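Long-range contacts in putative phosphosugar isomerases (Salmonella typhimurium LT2, PDB 3FKJ), which probably binds a phosphorylated sugar or related carbohydrate derivative and may isomerise it: residues S219-G224 and Y311-L316; A225-S230 and S242-S247; Q292-D297 and C319-Y324. All blocks are in the same frame, centred on the assembly; numbering follows the deposited sequence.

Contact 1: residues S219-G224 and Y311-L316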
ATOM      1  N   SER A 219       9.995  -0.079  -6.890  1.00 30.74           N
ATOM      2  CA  SER A 219       9.789   1.215  -6.263  1.00 29.34           C
ATOM      3  C   SER A 219       9.135   2.134  -7.235  1.00 29.43           C
ATOM      4  O   SER A 219       9.036   1.821  -8.413  1.00 29.44           O
ATOM      5  CB  SER A 219      11.137   1.825  -5.833  1.00 30.07           C
ATOM      6  OG  SER A 219      11.948   2.115  -6.967  1.00 28.46           O
ATOM      7  N   GLY A 220       8.745   3.307  -6.762  1.00 30.18           N
ATOM      8  CA  GLY A 220       8.166   4.325  -7.657  1.00 32.14           C
ATOM      9  C   GLY A 220       7.104   3.814  -8.593  1.00 31.00           C
ATOM     10  O   GLY A 220       6.121   3.235  -8.137  1.00 30.26           O
ATOM     11  N   PRO A 221       7.291   4.004  -9.919  1.00 32.44           N
ATOM     12  CA  PRO A 221       6.215   3.678 -10.844  1.00 33.71           C
ATOM     13  C   PRO A 221       5.996   2.167 -11.007  1.00 33.06           C
ATOM     14  O   PRO A 221       4.960   1.751 -11.513  1.00 33.34           O
ATOM     15  CB  PRO A 221       6.728   4.264 -12.176  1.00 34.09           C
ATOM     16  CG  PRO A 221       8.178   4.101 -12.072  1.00 29.49           C
ATOM     17  CD  PRO A 221       8.495   4.447 -10.649  1.00 32.77           C
ATOM     18  N   SER A 222       7.005   1.368 -10.646  1.00 32.04           N
ATOM     19  CA  SER A 222       6.952  -0.083 -10.800  1.00 29.84           C
ATOM     20  C   SER A 222       6.413  -0.870  -9.582  1.00 30.79           C
ATOM     21  O   SER A 222       6.306  -2.101  -9.651  1.00 31.03           O
ATOM     22  CB  SER A 222       8.352  -0.621 -11.117  1.00 28.86           C
ATOM     23  OG  SER A 222       8.929  -0.053 -12.264  1.00 32.17           O
ATOM     24  N   PHE A 223       6.126  -0.192  -8.462  1.00 32.40           N
ATOM     25  CA  PHE A 223       5.755  -0.879  -7.273  1.00 32.14           C
ATOM     26  C   PHE A 223       4.409  -1.612  -7.408  1.00 32.02           C
ATOM     27  O   PHE A 223       4.258  -2.742  -6.947  1.00 29.57           O
ATOM     28  CB  PHE A 223       5.798   0.017  -6.044  1.00 35.09           C
ATOM     29  CG  PHE A 223       5.400  -0.708  -4.805  1.00 37.61           C
ATOM     30  CD1 PHE A 223       6.205  -1.704  -4.309  1.00 37.72           C
ATOM     31  CD2 PHE A 223       4.196  -0.481  -4.207  1.00 48.78           C
ATOM     32  CE1 PHE A 223       5.838  -2.439  -3.212  1.00 35.88           C
ATOM     33  CE2 PHE A 223       3.834  -1.200  -3.086  1.00 54.44           C
ATOM     34  CZ  PHE A 223       4.674  -2.174  -2.588  1.00 45.75           C
ATOM     35  N   GLY A 224       3.461  -1.017  -8.115  1.00 33.37           N
ATOM     36  CA  GLY A 224       2.176  -1.682  -8.358  1.00 33.10           C
ATOM     37  C   GLY A 224       2.357  -3.001  -9.084  1.00 30.82           C
ATOM     38  O   GLY A 224       1.752  -4.012  -8.746  1.00 30.71           O
ATOM     39  N   TYR A 311       7.060   7.273 -15.996  1.00 33.14           N
ATOM     40  CA  TYR A 311       5.647   6.990 -15.707  1.00 31.39           C
ATOM     41  C   TYR A 311       5.079   5.737 -16.393  1.00 32.50           C
ATOM     42  O   TYR A 311       3.999   5.281 -16.018  1.00 29.92           O
ATOM     43  CB  TYR A 311       4.770   8.222 -15.975  1.00 33.85           C
ATOM     44  CG  TYR A 311       5.078   9.395 -15.049  1.00 33.38           C
ATOM     45  CD1 TYR A 311       5.075   9.231 -13.682  1.00 33.30           C
ATOM     46  CD2 TYR A 311       5.412  10.638 -15.544  1.00 32.25           C
ATOM     47  CE1 TYR A 311       5.390  10.238 -12.845  1.00 33.91           C
ATOM     48  CE2 TYR A 311       5.713  11.682 -14.688  1.00 30.75           C
ATOM     49  CZ  TYR A 311       5.712  11.473 -13.334  1.00 32.39           C
ATOM     50  OH  TYR A 311       6.002  12.477 -12.415  1.00 36.54           O
ATOM     51  N   PHE A 312       5.815   5.159 -17.357  1.00 32.54           N
ATOM     52  CA  PHE A 312       5.361   3.952 -18.092  1.00 33.52           C
ATOM     53  C   PHE A 312       6.017   2.671 -17.610  1.00 33.34           C
ATOM     54  O   PHE A 312       5.738   1.594 -18.169  1.00 32.85           O
ATOM     55  CB  PHE A 312       5.680   4.055 -19.606  1.00 35.64           C
ATOM     56  CG  PHE A 312       4.964   5.155 -20.292  1.00 37.03           C
ATOM     57  CD1 PHE A 312       5.417   6.460 -20.180  1.00 37.54           C
ATOM     58  CD2 PHE A 312       3.806   4.896 -21.028  1.00 35.61           C
ATOM     59  CE1 PHE A 312       4.744   7.508 -20.817  1.00 35.22           C
ATOM     60  CE2 PHE A 312       3.127   5.930 -21.638  1.00 35.39           C
ATOM     61  CZ  PHE A 312       3.599   7.249 -21.525  1.00 31.92           C
ATOM     62  N   CYS A 313       6.921   2.788 -16.627  1.00 33.24           N
ATOM     63  CA  CYS A 313       7.658   1.619 -16.125  1.00 33.40           C
ATOM     64  C   CYS A 313       6.738   0.513 -15.615  1.00 31.74           C
ATOM     65  O   CYS A 313       6.975  -0.637 -15.912  1.00 32.36           O
ATOM     66  CB  CYS A 313       8.662   1.998 -15.041  1.00 33.06           C
ATOM     67  SG  CYS A 313      10.123   2.819 -15.712  1.00 33.21           S
ATOM     68  N   GLY A 314       5.686   0.862 -14.880  1.00 30.49           N
ATOM     69  CA  GLY A 314       4.787  -0.158 -14.335  1.00 31.05           C
ATOM     70  C   GLY A 314       4.055  -0.881 -15.453  1.00 32.55           C
ATOM     71  O   GLY A 314       3.965  -2.088 -15.461  1.00 33.88           O
ATOM     72  N   LEU A 315       3.516  -0.108 -16.387  1.00 33.78           N
ATOM     73  CA  LEU A 315       2.842  -0.642 -17.559  1.00 33.08           C
ATOM     74  C   LEU A 315       3.736  -1.565 -18.386  1.00 31.93           C
ATOM     75  O   LEU A 315       3.331  -2.642 -18.795  1.00 26.02           O
ATOM     76  CB  LEU A 315       2.363   0.499 -18.439  1.00 35.02           C
ATOM     77  CG  LEU A 315       1.284   1.432 -17.913  1.00 32.09           C
ATOM     78  CD1 LEU A 315       0.982   2.452 -18.991  1.00 32.14           C
ATOM     79  CD2 LEU A 315       0.040   0.661 -17.540  1.00 30.78           C
ATOM     80  N   LEU A 316       4.974  -1.158 -18.592  1.00 32.61           N
ATOM     81  CA  LEU A 316       5.899  -2.034 -19.305  1.00 32.01           C
ATOM     82  C   LEU A 316       6.172  -3.347 -18.560  1.00 32.60           C
ATOM     83  O   LEU A 316       6.193  -4.420 -19.196  1.00 33.31           O
ATOM     84  CB  LEU A 316       7.202  -1.287 -19.604  1.00 30.65           C
ATOM     85  CG  LEU A 316       8.289  -2.052 -20.364  1.00 34.86           C
ATOM     86  CD1 LEU A 316       7.839  -2.441 -21.761  1.00 26.20           C
ATOM     87  CD2 LEU A 316       9.530  -1.188 -20.421  1.00 33.98           C
TER
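Pro221 lays the CG edge of its ring against CB of Cys313, 3.7 Å away, and from the next residue OG of Ser222 comes up to the same carbon at 3.5 Å. That one methylene therefore meets an apolar and a polar neighbour, both across van der Waals distances. Beside it the two backbones touch: CA of Gly314 sits 3.4 Å from the carbonyl oxygen of Pro221 and 4.1 Å from CA of Ser222. The close approach is possible because Gly314 carries no side chain. Two helix starts meet here, since helix 223-238 and helix 313-331 each follow a short 3-10 turn, and the first is entered from strand 213-218 of the four-stranded parallel sheet through the loop at Ser219 and Gly220. Ser222 holds OG beside its own backbone N (chi1 -57°), where it faces Cys313 and hydrogen-bonds to OG of Ser269. Farther out, Tyr60 of helix 56-65 packs on Pro221, Trp56 NE1 hydrogen-bonds to the carbonyl oxygen of Gly220, and Glu78 of the second subunit accepts a hydrogen bond from Gly220 N.

Contact 2: residues A225-S230 and S242-S247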
ATOM      1  N   ALA A 225       3.161  -2.963 -10.113  1.00 30.84           N
ATOM      2  CA  ALA A 225       3.518  -4.152 -10.893  1.00 31.82           C
ATOM      3  C   ALA A 225       4.131  -5.284 -10.055  1.00 30.94           C
ATOM      4  O   ALA A 225       3.892  -6.471 -10.290  1.00 31.35           O
ATOM      5  CB  ALA A 225       4.467  -3.765 -11.997  1.00 31.59           C
ATOM      6  N   ALA A 226       4.911  -4.905  -9.066  1.00 30.59           N
ATOM      7  CA  ALA A 226       5.571  -5.848  -8.219  1.00 28.58           C
ATOM      8  C   ALA A 226       4.542  -6.509  -7.316  1.00 30.20           C
ATOM      9  O   ALA A 226       4.547  -7.722  -7.136  1.00 28.39           O
ATOM     10  CB  ALA A 226       6.692  -5.168  -7.445  1.00 26.23           C
ATOM     11  N   HIS A 227       3.661  -5.701  -6.748  1.00 28.92           N
ATOM     12  CA  HIS A 227       2.648  -6.206  -5.912  1.00 30.88           C
ATOM     13  C   HIS A 227       1.656  -7.072  -6.677  1.00 31.02           C
ATOM     14  O   HIS A 227       1.279  -8.136  -6.199  1.00 29.60           O
ATOM     15  CB  HIS A 227       1.948  -5.068  -5.171  1.00 30.31           C
ATOM     16  CG  HIS A 227       0.977  -5.555  -4.155  1.00 34.03           C
ATOM     17  ND1 HIS A 227       1.381  -6.249  -3.040  1.00 28.78           N
ATOM     18  CD2 HIS A 227      -0.382  -5.536  -4.124  1.00 29.85           C
ATOM     19  CE1 HIS A 227       0.312  -6.591  -2.338  1.00 30.80           C
ATOM     20  NE2 HIS A 227      -0.767  -6.167  -2.970  1.00 28.50           N
ATOM     21  N   GLN A 228       1.242  -6.606  -7.863  1.00 29.41           N
ATOM     22  CA  GLN A 228       0.382  -7.376  -8.691  1.00 29.38           C
ATOM     23  C   GLN A 228       0.979  -8.750  -9.017  1.00 29.28           C
ATOM     24  O   GLN A 228       0.300  -9.758  -8.909  1.00 30.52           O
ATOM     25  CB  GLN A 228       0.094  -6.608  -9.972  1.00 28.36           C
ATOM     26  CG  GLN A 228      -0.897  -7.266 -10.943  1.00 30.59           C
ATOM     27  CD  GLN A 228      -1.214  -6.355 -12.077  1.00 34.49           C
ATOM     28  OE1 GLN A 228      -1.432  -5.115 -11.899  1.00 32.89           O
ATOM     29  NE2 GLN A 228      -1.170  -6.911 -13.263  1.00 27.97           N
ATOM     30  N   GLU A 229       2.239  -8.787  -9.441  1.00 28.20           N
ATOM     31  CA  GLU A 229       2.870 -10.055  -9.717  1.00 28.59           C
ATOM     32  C   GLU A 229       2.784 -10.963  -8.519  1.00 29.07           C
ATOM     33  O   GLU A 229       2.531 -12.163  -8.632  1.00 26.65           O
ATOM     34  CB  GLU A 229       4.317  -9.850 -10.120  1.00 29.22           C
ATOM     35  CG  GLU A 229       5.088 -11.118 -10.435  1.00 29.37           C
ATOM     36  CD  GLU A 229       4.757 -11.752 -11.820  1.00 34.09           C
ATOM     37  OE1 GLU A 229       3.966 -11.237 -12.636  1.00 29.62           O
ATOM     38  OE2 GLU A 229       5.331 -12.818 -12.074  1.00 32.58           O
ATOM     39  N   SER A 230       3.042 -10.395  -7.350  1.00 31.37           N
ATOM     40  CA  SER A 230       3.002 -11.147  -6.104  1.00 30.12           C
ATOM     41  C   SER A 230       1.651 -11.779  -5.804  1.00 29.42           C
ATOM     42  O   SER A 230       1.565 -12.989  -5.585  1.00 31.06           O
ATOM     43  CB  SER A 230       3.416 -10.235  -4.962  1.00 31.21           C
ATOM     44  OG  SER A 230       3.533 -10.958  -3.769  1.00 30.38           O
ATOM     45  N   SER A 242       4.475 -15.674  -1.553  1.00 32.86           N
ATOM     46  CA  SER A 242       5.060 -14.433  -2.025  1.00 32.86           C
ATOM     47  C   SER A 242       4.645 -13.247  -1.181  1.00 31.36           C
ATOM     48  O   SER A 242       3.540 -13.213  -0.588  1.00 30.42           O
ATOM     49  CB  SER A 242       4.685 -14.200  -3.511  1.00 33.23           C
ATOM     50  OG  SER A 242       5.366 -13.102  -4.072  1.00 33.98           O
ATOM     51  N   ALA A 243       5.568 -12.294  -1.119  1.00 31.88           N
ATOM     52  CA  ALA A 243       5.320 -10.954  -0.605  1.00 33.09           C
ATOM     53  C   ALA A 243       5.935  -9.976  -1.572  1.00 31.20           C
ATOM     54  O   ALA A 243       6.872 -10.316  -2.280  1.00 32.20           O
ATOM     55  CB  ALA A 243       5.978 -10.754   0.813  1.00 31.03           C
ATOM     56  N   SER A 244       5.380  -8.766  -1.586  1.00 31.80           N
ATOM     57  CA  SER A 244       5.977  -7.614  -2.230  1.00 31.88           C
ATOM     58  C   SER A 244       6.602  -6.732  -1.157  1.00 29.56           C
ATOM     59  O   SER A 244       6.065  -6.590  -0.038  1.00 31.44           O
ATOM     60  CB  SER A 244       4.964  -6.866  -3.097  1.00 33.10           C
ATOM     61  OG  SER A 244       3.890  -6.444  -2.310  1.00 32.41           O
ATOM     62  N   ILE A 245       7.794  -6.253  -1.481  1.00 29.77           N
ATOM     63  CA  ILE A 245       8.631  -5.393  -0.667  1.00 30.47           C
ATOM     64  C   ILE A 245       9.004  -4.186  -1.540  1.00 30.96           C
ATOM     65  O   ILE A 245       9.591  -4.345  -2.636  1.00 31.98           O
ATOM     66  CB  ILE A 245       9.959  -6.067  -0.253  1.00 29.38           C
ATOM     67  CG1 ILE A 245       9.699  -7.407   0.413  1.00 31.85           C
ATOM     68  CG2 ILE A 245      10.788  -5.126   0.675  1.00 27.33           C
ATOM     69  CD1 ILE A 245      10.963  -8.214   0.598  1.00 36.65           C
ATOM     70  N   HIS A 246       8.681  -2.994  -1.063  1.00 28.43           N
ATOM     71  CA  HIS A 246       9.155  -1.784  -1.691  1.00 29.94           C
ATOM     72  C   HIS A 246      10.693  -1.722  -1.510  1.00 32.21           C
ATOM     73  O   HIS A 246      11.233  -2.002  -0.399  1.00 28.57           O
ATOM     74  CB  HIS A 246       8.432  -0.571  -1.112  1.00 31.55           C
ATOM     75  CG  HIS A 246       8.692   0.698  -1.853  1.00 34.52           C
ATOM     76  ND1 HIS A 246       9.913   1.337  -1.820  1.00 32.91           N
ATOM     77  CD2 HIS A 246       7.893   1.444  -2.652  1.00 32.52           C
ATOM     78  CE1 HIS A 246       9.858   2.417  -2.577  1.00 39.02           C
ATOM     79  NE2 HIS A 246       8.650   2.499  -3.102  1.00 32.22           N
ATOM     80  N   SER A 247      11.395  -1.401  -2.604  1.00 30.89           N
ATOM     81  CA  SER A 247      12.851  -1.358  -2.602  1.00 28.46           C
ATOM     82  C   SER A 247      13.414  -0.526  -1.438  1.00 28.91           C
ATOM     83  O   SER A 247      14.454  -0.893  -0.844  1.00 31.38           O
ATOM     84  CB  SER A 247      13.352  -0.775  -3.897  1.00 26.10           C
ATOM     85  OG  SER A 247      13.031  -1.555  -5.004  1.00 31.56           O
TER
HETATM   86  O   HOH W   1       1.791 -10.985  -1.277  1.00 24.82           O
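CB, CG, ND1 and CE1 of His227 all come near OG of Ser244. CB lies 3.7 Å from that oxygen, CG and CE1 are each 3.6 Å from it, and at ND1, between them, the gap to OG of Ser244 closes to a hydrogen bond of 2.6 Å. The bond is nearly straight (167°), and the hydroxyl meets the imidazole at its edge, near the ring plane; either partner could supply the proton. Two torsions make this possible. CG of His227 extends anti to the backbone N (chi1 -173°), which swings the ring so that ND1 is presented to Ser244, while OG of Ser244 is tucked between its own backbone N and carbonyl carbon, turned to the ring.

Helix 223-238 and strand 241-246 are consecutive elements of a beta-alpha-beta unit that starts with strand 213-218, so helix and second strand run antiparallel, their short segments at 172° with axes 7.3 Å apart at closest. Strand 241-246 forms one border of the four-stranded parallel sheet within the chain, next to 213-218.

One helical turn after His227, Ser230 points at the strand. Its OG lies 2.8 Å from OG of Ser242, close enough for a hydrogen bond, though its single proton has another acceptor within reach. A water joins the pair as well, 3.0 Å from OG of Ser230 and donating to the carbonyl oxygen of Ser242. OG of Ser242 has a further partner in the carbonyl oxygen of Val214 on the neighbouring strand, which ties this hydroxyl pair to the sheet. Between the two polar sites CB of Ser230 and CB of Ser244 pack at 4.2 Å. Ala243, whose CB points away from the helix, packs against Ser242 of the second subunit.

Contact 3: residues Q292-D297 and C319-Y324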
ATOM      1  N   GLN A 292      16.377 -12.300  -9.938  1.00 35.13           N
ATOM      2  CA  GLN A 292      15.967 -12.069 -11.323  1.00 32.76           C
ATOM      3  C   GLN A 292      15.734 -10.575 -11.427  1.00 30.60           C
ATOM      4  O   GLN A 292      14.824 -10.023 -10.773  1.00 30.14           O
ATOM      5  CB  GLN A 292      14.670 -12.800 -11.660  1.00 33.47           C
ATOM      6  CG  GLN A 292      14.079 -12.446 -13.048  1.00 31.67           C
ATOM      7  CD  GLN A 292      14.966 -12.944 -14.185  1.00 31.98           C
ATOM      8  OE1 GLN A 292      15.609 -13.971 -14.058  1.00 31.13           O
ATOM      9  NE2 GLN A 292      15.013 -12.203 -15.288  1.00 27.58           N
ATOM     10  N   LEU A 293      16.580  -9.915 -12.201  1.00 30.36           N
ATOM     11  CA  LEU A 293      16.426  -8.504 -12.470  1.00 32.04           C
ATOM     12  C   LEU A 293      15.644  -8.318 -13.766  1.00 33.94           C
ATOM     13  O   LEU A 293      15.971  -8.912 -14.774  1.00 32.40           O
ATOM     14  CB  LEU A 293      17.801  -7.846 -12.569  1.00 31.52           C
ATOM     15  CG  LEU A 293      17.849  -6.320 -12.713  1.00 29.69           C
ATOM     16  CD1 LEU A 293      17.060  -5.586 -11.625  1.00 26.19           C
ATOM     17  CD2 LEU A 293      19.301  -5.898 -12.722  1.00 33.91           C
ATOM     18  N   ILE A 294      14.594  -7.510 -13.728  1.00 33.52           N
ATOM     19  CA  ILE A 294      13.918  -7.067 -14.953  1.00 32.43           C
ATOM     20  C   ILE A 294      13.966  -5.545 -14.970  1.00 32.33           C
ATOM     21  O   ILE A 294      13.307  -4.890 -14.174  1.00 30.11           O
ATOM     22  CB  ILE A 294      12.473  -7.590 -15.017  1.00 32.12           C
ATOM     23  CG1 ILE A 294      12.483  -9.141 -14.897  1.00 32.38           C
ATOM     24  CG2 ILE A 294      11.818  -7.127 -16.312  1.00 30.41           C
ATOM     25  CD1 ILE A 294      11.128  -9.797 -14.808  1.00 31.18           C
ATOM     26  N   ASP A 295      14.772  -4.991 -15.881  1.00 34.55           N
ATOM     27  CA  ASP A 295      15.088  -3.569 -15.869  1.00 34.53           C
ATOM     28  C   ASP A 295      14.346  -2.835 -16.974  1.00 35.18           C
ATOM     29  O   ASP A 295      14.586  -3.104 -18.159  1.00 31.99           O
ATOM     30  CB  ASP A 295      16.608  -3.370 -16.035  1.00 34.87           C
ATOM     31  CG  ASP A 295      17.029  -1.893 -15.917  1.00 38.34           C
ATOM     32  OD1 ASP A 295      16.154  -1.021 -15.644  1.00 35.83           O
ATOM     33  OD2 ASP A 295      18.238  -1.604 -16.078  1.00 36.70           O
ATOM     34  N   ALA A 296      13.478  -1.880 -16.600  1.00 35.37           N
ATOM     35  CA  ALA A 296      12.738  -1.104 -17.614  1.00 36.27           C
ATOM     36  C   ALA A 296      13.679  -0.410 -18.613  1.00 38.96           C
ATOM     37  O   ALA A 296      13.421  -0.412 -19.820  1.00 35.93           O
ATOM     38  CB  ALA A 296      11.808  -0.099 -16.970  1.00 33.13           C
ATOM     39  N   ASP A 297      14.766   0.174 -18.102  1.00 42.92           N
ATOM     40  CA  ASP A 297      15.729   0.913 -18.933  1.00 46.13           C
ATOM     41  C   ASP A 297      16.417   0.075 -19.999  1.00 47.79           C
ATOM     42  O   ASP A 297      16.817   0.618 -21.017  1.00 50.33           O
ATOM     43  CB  ASP A 297      16.798   1.605 -18.071  1.00 48.08           C
ATOM     44  CG  ASP A 297      16.616   3.127 -17.995  1.00 51.53           C
ATOM     45  OD1 ASP A 297      15.945   3.690 -18.886  1.00 52.70           O
ATOM     46  OD2 ASP A 297      17.159   3.762 -17.049  1.00 55.53           O
ATOM     47  N   CYS A 319       3.458  -5.960 -18.888  1.00 29.65           N
ATOM     48  CA  CYS A 319       3.537  -6.632 -20.179  1.00 31.61           C
ATOM     49  C   CYS A 319       4.708  -7.612 -20.317  1.00 32.01           C
ATOM     50  O   CYS A 319       4.533  -8.719 -20.823  1.00 31.84           O
ATOM     51  CB  CYS A 319       3.594  -5.598 -21.310  1.00 32.42           C
ATOM     52  SG  CYS A 319       2.143  -4.517 -21.388  1.00 34.89           S
ATOM     53  N   VAL A 320       5.887  -7.203 -19.872  1.00 31.77           N
ATOM     54  CA  VAL A 320       7.089  -8.026 -20.011  1.00 31.56           C
ATOM     55  C   VAL A 320       6.947  -9.289 -19.161  1.00 32.38           C
ATOM     56  O   VAL A 320       7.364 -10.371 -19.576  1.00 33.03           O
ATOM     57  CB  VAL A 320       8.370  -7.217 -19.634  1.00 32.76           C
ATOM     58  CG1 VAL A 320       9.531  -8.142 -19.272  1.00 31.28           C
ATOM     59  CG2 VAL A 320       8.757  -6.248 -20.785  1.00 29.45           C
ATOM     60  N   LEU A 321       6.321  -9.144 -17.987  1.00 32.65           N
ATOM     61  CA  LEU A 321       6.082 -10.257 -17.067  1.00 31.70           C
ATOM     62  C   LEU A 321       5.218 -11.363 -17.655  1.00 31.50           C
ATOM     63  O   LEU A 321       5.387 -12.519 -17.279  1.00 32.03           O
ATOM     64  CB  LEU A 321       5.478  -9.751 -15.717  1.00 33.41           C
ATOM     65  CG  LEU A 321       6.453  -9.142 -14.701  1.00 35.37           C
ATOM     66  CD1 LEU A 321       5.715  -8.386 -13.595  1.00 27.58           C
ATOM     67  CD2 LEU A 321       7.382 -10.216 -14.124  1.00 34.16           C
ATOM     68  N   ASP A 322       4.309 -11.032 -18.575  1.00 32.33           N
ATOM     69  CA  ASP A 322       3.483 -12.053 -19.259  1.00 31.59           C
ATOM     70  C   ASP A 322       4.354 -13.148 -19.824  1.00 30.93           C
ATOM     71  O   ASP A 322       3.969 -14.323 -19.805  1.00 29.82           O
ATOM     72  CB  ASP A 322       2.637 -11.458 -20.393  1.00 31.82           C
ATOM     73  CG  ASP A 322       1.348 -10.782 -19.901  1.00 31.63           C
ATOM     74  OD1 ASP A 322       0.914 -11.039 -18.766  1.00 40.73           O
ATOM     75  OD2 ASP A 322       0.747  -9.999 -20.666  1.00 39.55           O
ATOM     76  N   VAL A 323       5.542 -12.761 -20.289  1.00 31.30           N
ATOM     77  CA  VAL A 323       6.466 -13.703 -20.938  1.00 31.18           C
ATOM     78  C   VAL A 323       7.073 -14.615 -19.880  1.00 30.46           C
ATOM     79  O   VAL A 323       7.043 -15.826 -20.024  1.00 28.87           O
ATOM     80  CB  VAL A 323       7.580 -12.973 -21.790  1.00 33.39           C
ATOM     81  CG1 VAL A 323       8.513 -13.998 -22.493  1.00 27.57           C
ATOM     82  CG2 VAL A 323       6.937 -11.986 -22.791  1.00 24.99           C
ATOM     83  N   TYR A 324       7.580 -14.031 -18.793  1.00 30.15           N
ATOM     84  CA  TYR A 324       8.154 -14.828 -17.726  1.00 30.03           C
ATOM     85  C   TYR A 324       7.102 -15.730 -17.090  1.00 28.92           C
ATOM     86  O   TYR A 324       7.394 -16.870 -16.795  1.00 28.71           O
ATOM     87  CB  TYR A 324       8.779 -13.943 -16.660  1.00 32.04           C
ATOM     88  CG  TYR A 324      10.018 -13.237 -17.116  1.00 32.07           C
ATOM     89  CD1 TYR A 324       9.936 -12.028 -17.785  1.00 30.46           C
ATOM     90  CD2 TYR A 324      11.275 -13.778 -16.874  1.00 29.03           C
ATOM     91  CE1 TYR A 324      11.072 -11.371 -18.221  1.00 30.50           C
ATOM     92  CE2 TYR A 324      12.412 -13.124 -17.292  1.00 29.33           C
ATOM     93  CZ  TYR A 324      12.310 -11.914 -17.968  1.00 28.96           C
ATOM     94  OH  TYR A 324      13.447 -11.236 -18.399  1.00 33.53           O
TER
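Strand 292-295 and helix 319-324 run roughly antiparallel, 147° between their directions, with axes 10.7 Å apart at closest, and side chains bridge the gap. Ile294 does most of the work. Its CD1 sits over one face of the Tyr324 ring, 3.9 Å from the centroid and 16° off the normal, displaced toward the rim: a CH-pi contact. The same methyl meets CD2 of Leu321 at 3.8 Å, and the other branch, CG2, packs on CG1 of Val320. That split follows from the first torsion, which sets CG1 beside the backbone N and anti to the carbonyl carbon, CG2 anti to that N. Val320 CG1 also lies at the edge of the Tyr324 ring, in its plane. Gln292, bent at chi2, brings NE2 to 3.4 Å from CE2 of Tyr324, its amide plane turned 52° from the ring. Both NE2 of Gln292 and OH of Tyr324 hydrogen-bond to OD2 of Asp200, so one carboxylate oxygen holds both polar ends together, and Phe204 meets the tyrosine ring edge-to-face. Helix 313-331 thus covers a border strand of a parallel four-stranded sheet, consistent with the alpha/beta layering of a SIS domain.

In the fold
Helix 313-331 serves contacts 1 and 3, whose centres are 11 Å apart: its first turn meets the 219-224 segment and a later part packs on strand 290-295. Cys313 SG touches Ala296 CB at 3.6 Å, joining the two. Helix 223-238 is shared in the same way by contacts 1 and 2, centres 12 Å apart, where Ser219 CB lies 3.5 Å from His246 CE1. Contacts 2 and 3, centres 13 Å apart, concern the two border strands of one sheet and meet where Glu229 OE1 lies 3.5 Å from Leu321 CD1. Glu78 of the second subunit hydrogen-bonds to both Gly220 and His246, so both contacts border that subunit. In related SIS domains loops at C-terminal strand ends bind the phosphosugar, so the one after strand 213-218 may too.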